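Long-range contact in CBS domain protein (Streptococcus pneumoniae serotype 4, PDB 7LZG), which is of unknown function but, with its pair of CBS domains, probably senses adenine nucleotides or related ligands, as many proteins of this family do: residues Ala28-Thr40 with Gln80-Thr92. Numbering follows the deposited sequence.
Sequences AVLIDTHNADHAT and QEIMADTDIVHMT
The flat groups meeting across the contact are the carboxylate of Asp37 and the amide of Gln80, whose planes lie 38° apart; OD1 of Asp37 comes nearest to CG of Gln80, at 3.6 Å. The His34 ring turns an edge to the backbone of His38 and Ala39, and its NE2 lies at the edge of the His38 ring, in that ring's plane, hydrogen-bonded to His38 ND1 (3.1 Å). Asn35 is the N-cap of helix 36-45: its CG sits between the backbone N and the carbonyl carbon (chi1 66°), which turns OD1 back to accept from His38 N (2.9 Å), the N-H lying above the amide plane. Asparagine suits this place because its short side chain can bond to the helix's first N-H groups. Another of these, Asp37 N, donates to Met83 O. Helix 36-45 follows strand 30-31 in the alpha/beta core of the first CBS motif, and the segment 80-92, in the loop after helix 66-76, packs against this strand-to-helix junction. A single beta bridge joins Asn35 to Asp87, flanked by bonds from Ile88 N to His34 O (3.0 Å) and from Ala36 N to Thr86 O (2.9 Å); Val89 N donates to Asp32 O. Branched Ile88 fills two places: CD1 reaches Leu30 CB (3.9 Å), and CG2 meets Ala39 CB (3.8 Å). Small Ala36 lets the selenium of Met91, a selenomethionine, approach its CB to 3.8 Å.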
loop_
_atom_site.group_PDB
_atom_site.type_symbol
_atom_site.label_atom_id
_atom_site.label_comp_id
_atom_site.label_asym_id
_atom_site.label_seq_id
_atom_site.Cartn_x
_atom_site.Cartn_y
_atom_site.Cartn_z
ATOM N N ALA B 28 5.646 -6.469 -13.557
ATOM C CA ALA B 28 6.558 -7.562 -13.252
ATOM C C ALA B 28 5.784 -8.636 -12.500
ATOM O O ALA B 28 5.244 -8.375 -11.419
ATOM C CB ALA B 28 7.748 -7.069 -12.430
ATOM N N VAL B 29 5.708 -9.832 -13.079
ATOM C CA VAL B 29 5.026 -10.959 -12.456
ATOM C C VAL B 29 6.057 -12.042 -12.155
ATOM O O VAL B 29 7.198 -11.992 -12.611
ATOM C CB VAL B 29 3.883 -11.512 -13.331
ATOM C CG1 VAL B 29 2.966 -10.387 -13.783
ATOM C CG2 VAL B 29 4.440 -12.268 -14.524
ATOM N N LEU B 30 5.634 -13.030 -11.371
ATOM C CA LEU B 30 6.490 -14.135 -10.965
ATOM C C LEU B 30 5.818 -15.458 -11.302
ATOM O O LEU B 30 4.613 -15.622 -11.092
ATOM C CB LEU B 30 6.799 -14.079 -9.461
ATOM C CG LEU B 30 7.687 -12.938 -8.960
ATOM C CD1 LEU B 30 7.791 -12.960 -7.441
ATOM C CD2 LEU B 30 9.067 -13.022 -9.591
ATOM N N ILE B 31 6.605 -16.399 -11.832
ATOM C CA ILE B 31 6.105 -17.753 -12.032
ATOM C C ILE B 31 5.982 -18.449 -10.683
ATOM O O ILE B 31 6.784 -18.231 -9.767
ATOM C CB ILE B 31 7.015 -18.559 -12.978
ATOM C CG1 ILE B 31 8.488 -18.248 -12.702
ATOM C CG2 ILE B 31 6.638 -18.309 -14.430
ATOM C CD1 ILE B 31 9.449 -19.078 -13.525
ATOM N N ASP B 32 4.967 -19.307 -10.563
ATOM C CA ASP B 32 4.731 -20.004 -9.304
ATOM C C ASP B 32 5.848 -20.981 -8.957
ATOM O O ASP B 32 5.938 -21.411 -7.802
ATOM C CB ASP B 32 3.386 -20.733 -9.351
ATOM C CG ASP B 32 3.248 -21.634 -10.565
ATOM O OD1 ASP B 32 4.146 -21.613 -11.434
ATOM O OD2 ASP B 32 2.235 -22.363 -10.648
ATOM N N THR B 33 6.699 -21.330 -9.918
ATOM C CA THR B 33 7.800 -22.256 -9.693
ATOM C C THR B 33 9.099 -21.555 -9.316
ATOM O O THR B 33 10.109 -22.233 -9.095
ATOM C CB THR B 33 8.022 -23.120 -10.937
ATOM O OG1 THR B 33 8.344 -22.278 -12.051
ATOM C CG2 THR B 33 6.765 -23.913 -11.255
ATOM N N HIS B 34 9.102 -20.226 -9.245
ATOM C CA HIS B 34 10.276 -19.502 -8.780
ATOM C C HIS B 34 10.567 -19.866 -7.329
ATOM O O HIS B 34 9.657 -19.949 -6.501
ATOM C CB HIS B 34 10.050 -17.995 -8.914
ATOM C CG HIS B 34 11.298 -17.179 -8.776
ATOM N ND1 HIS B 34 12.034 -16.757 -9.862
ATOM C CD2 HIS B 34 11.939 -16.705 -7.682
ATOM C CE1 HIS B 34 13.075 -16.061 -9.443
ATOM N NE2 HIS B 34 13.041 -16.015 -8.123
ATOM N N ASN B 35 11.840 -20.101 -7.022
ATOM C CA ASN B 35 12.197 -20.507 -5.669
ATOM C C ASN B 35 12.065 -19.327 -4.712
ATOM O O ASN B 35 12.360 -18.182 -5.063
ATOM C CB ASN B 35 13.613 -21.086 -5.630
ATOM C CG ASN B 35 14.681 -20.062 -5.951
ATOM O OD1 ASN B 35 15.256 -19.445 -5.052
ATOM N ND2 ASN B 35 14.963 -19.883 -7.237
ATOM N N ALA B 36 11.609 -19.619 -3.492
ATOM C CA ALA B 36 11.280 -18.568 -2.535
ATOM C C ALA B 36 12.501 -17.794 -2.061
ATOM O O ALA B 36 12.345 -16.696 -1.516
ATOM C CB ALA B 36 10.548 -19.165 -1.334
ATOM N N ASP B 37 13.707 -18.333 -2.247
ATOM C CA ASP B 37 14.903 -17.626 -1.798
ATOM C C ASP B 37 15.222 -16.449 -2.712
ATOM O O ASP B 37 15.426 -15.323 -2.242
ATOM C CB ASP B 37 16.088 -18.589 -1.724
ATOM C CG ASP B 37 17.325 -17.944 -1.131
ATOM O OD1 ASP B 37 17.321 -17.668 0.088
ATOM O OD2 ASP B 37 18.297 -17.714 -1.882
ATOM N N HIS B 38 15.270 -16.688 -4.024
ATOM C CA HIS B 38 15.573 -15.606 -4.955
ATOM C C HIS B 38 14.400 -14.645 -5.099
ATOM O O HIS B 38 14.601 -13.469 -5.430
ATOM C CB HIS B 38 15.967 -16.179 -6.318
ATOM C CG HIS B 38 16.550 -15.166 -7.254
ATOM N ND1 HIS B 38 15.826 -14.597 -8.280
ATOM C CD2 HIS B 38 17.787 -14.620 -7.319
ATOM C CE1 HIS B 38 16.593 -13.744 -8.936
ATOM N NE2 HIS B 38 17.788 -13.740 -8.373
ATOM N N ALA B 39 13.174 -15.118 -4.857
ATOM C CA ALA B 39 12.020 -14.227 -4.891
ATOM C C ALA B 39 12.094 -13.178 -3.789
ATOM O O ALA B 39 11.602 -12.059 -3.968
ATOM C CB ALA B 39 10.726 -15.031 -4.775
ATOM N N THR B 40 12.701 -13.517 -2.649
ATOM C CA THR B 40 12.899 -12.524 -1.597
ATOM C C THR B 40 13.853 -11.428 -2.058
ATOM O O THR B 40 13.597 -10.238 -1.845
ATOM C CB THR B 40 13.422 -13.195 -0.326
ATOM O OG1 THR B 40 12.557 -14.276 0.039
ATOM C CG2 THR B 40 13.469 -12.195 0.818
ATOM N N GLN B 80 17.644 -21.802 4.860
ATOM C CA GLN B 80 17.837 -21.073 3.612
ATOM C C GLN B 80 17.925 -22.020 2.422
ATOM O O GLN B 80 17.395 -21.723 1.346
ATOM C CB GLN B 80 19.088 -20.201 3.704
ATOM C CG GLN B 80 19.356 -19.368 2.462
ATOM C CD GLN B 80 20.513 -18.408 2.651
ATOM O OE1 GLN B 80 21.133 -18.370 3.713
ATOM N NE2 GLN B 80 20.808 -17.622 1.621
ATOM N N GLU B 81 18.582 -23.170 2.595
ATOM C CA GLU B 81 18.743 -24.096 1.479
ATOM C C GLU B 81 17.420 -24.740 1.084
ATOM O O GLU B 81 17.202 -25.025 -0.099
ATOM C CB GLU B 81 19.769 -25.173 1.830
ATOM C CG GLU B 81 20.114 -26.095 0.670
ATOM C CD GLU B 81 21.096 -27.181 1.056
ATOM O OE1 GLU B 81 21.364 -27.341 2.265
ATOM O OE2 GLU B 81 21.599 -27.875 0.146
ATOM N N ILE B 82 16.531 -24.975 2.052
ATOM C CA ILE B 82 15.239 -25.579 1.753
ATOM C C ILE B 82 14.406 -24.683 0.849
ATOM O O ILE B 82 13.573 -25.175 0.080
ATOM C CB ILE B 82 14.506 -25.916 3.071
ATOM C CG1 ILE B 82 15.270 -27.003 3.829
ATOM C CG2 ILE B 82 13.067 -26.357 2.818
ATOM C CD1 ILE B 82 14.546 -27.530 5.042
HETATM N N MSE B 83 14.632 -23.377 0.889
HETATM C CA MSE B 83 13.847 -22.467 0.069
HETATM C C MSE B 83 14.489 -22.170 -1.278
HETATM O O MSE B 83 13.889 -21.510 -2.123
HETATM C CB MSE B 83 13.588 -21.180 0.833
HETATM C CG MSE B 83 12.583 -21.393 1.932
HETATM SE SE MSE B 83 11.998 -19.760 2.768
HETATM C CE MSE B 83 10.243 -20.370 3.305
ATOM N N ALA B 84 15.711 -22.661 -1.480
ATOM C CA ALA B 84 16.247 -22.709 -2.832
ATOM C C ALA B 84 15.540 -23.756 -3.680
ATOM O O ALA B 84 15.690 -23.748 -4.907
ATOM C CB ALA B 84 17.750 -22.989 -2.799
ATOM N N ASP B 85 14.771 -24.644 -3.051
ATOM C CA ASP B 85 14.030 -25.687 -3.740
ATOM C C ASP B 85 12.524 -25.548 -3.559
ATOM O O ASP B 85 11.770 -26.331 -4.148
ATOM C CB ASP B 85 14.493 -27.067 -3.245
ATOM C CG ASP B 85 14.093 -28.191 -4.180
ATOM O OD1 ASP B 85 14.615 -28.237 -5.313
ATOM O OD2 ASP B 85 13.262 -29.032 -3.777
ATOM N N THR B 86 12.066 -24.569 -2.780
ATOM C CA THR B 86 10.647 -24.389 -2.498
ATOM C C THR B 86 10.032 -23.393 -3.472
ATOM O O THR B 86 10.497 -22.253 -3.578
ATOM C CB THR B 86 10.437 -23.894 -1.066
ATOM O OG1 THR B 86 11.153 -24.733 -0.151
ATOM C CG2 THR B 86 8.958 -23.909 -0.715
ATOM N N ASP B 87 8.976 -23.816 -4.159
ATOM C CA ASP B 87 8.244 -22.918 -5.041
ATOM C C ASP B 87 7.435 -21.909 -4.231
ATOM O O ASP B 87 6.962 -22.202 -3.129
ATOM C CB ASP B 87 7.317 -23.712 -5.959
ATOM C CG ASP B 87 8.068 -24.693 -6.838
ATOM O OD1 ASP B 87 9.317 -24.670 -6.822
ATOM O OD2 ASP B 87 7.410 -25.487 -7.542
ATOM N N ILE B 88 7.271 -20.708 -4.794
ATOM C CA ILE B 88 6.511 -19.658 -4.122
ATOM C C ILE B 88 5.015 -19.920 -4.122
ATOM O O ILE B 88 4.282 -19.257 -3.378
ATOM C CB ILE B 88 6.765 -18.275 -4.756
ATOM C CG1 ILE B 88 6.330 -18.261 -6.221
ATOM C CG2 ILE B 88 8.225 -17.870 -4.608
ATOM C CD1 ILE B 88 6.378 -16.886 -6.852
ATOM N N VAL B 89 4.539 -20.864 -4.940
ATOM C CA VAL B 89 3.113 -21.179 -4.966
ATOM C C VAL B 89 2.656 -21.731 -3.622
ATOM O O VAL B 89 1.490 -21.570 -3.238
ATOM C CB VAL B 89 2.809 -22.161 -6.116
ATOM C CG1 VAL B 89 3.568 -23.465 -5.923
ATOM C CG2 VAL B 89 1.311 -22.409 -6.234
ATOM N N HIS B 90 3.560 -22.370 -2.878
ATOM C CA HIS B 90 3.209 -22.898 -1.566
ATOM C C HIS B 90 2.963 -21.803 -0.538
ATOM O O HIS B 90 2.497 -22.107 0.566
ATOM C CB HIS B 90 4.307 -23.840 -1.071
ATOM C CG HIS B 90 4.436 -25.093 -1.878
ATOM N ND1 HIS B 90 3.345 -25.828 -2.290
ATOM C CD2 HIS B 90 5.526 -25.737 -2.358
ATOM C CE1 HIS B 90 3.758 -26.873 -2.985
ATOM N NE2 HIS B 90 5.076 -26.841 -3.041
HETATM N N MSE B 91 3.257 -20.550 -0.868
HETATM C CA MSE B 91 3.022 -19.442 0.047
HETATM C C MSE B 91 2.340 -18.285 -0.666
HETATM O O MSE B 91 2.164 -17.207 -0.101
HETATM C CB MSE B 91 4.334 -18.974 0.670
HETATM C CG MSE B 91 5.305 -18.365 -0.322
HETATM SE SE MSE B 91 7.148 -18.712 0.188
HETATM C CE MSE B 91 7.154 -20.645 -0.074
ATOM N N THR B 92 1.964 -18.514 -1.920
ATOM C CA THR B 92 1.220 -17.513 -2.668
ATOM C C THR B 92 -0.193 -17.402 -2.111
ATOM O O THR B 92 -0.842 -18.415 -1.834
ATOM C CB THR B 92 1.187 -17.876 -4.151
ATOM O OG1 THR B 92 2.528 -17.979 -4.645
ATOM C CG2 THR B 92 0.445 -16.816 -4.947
#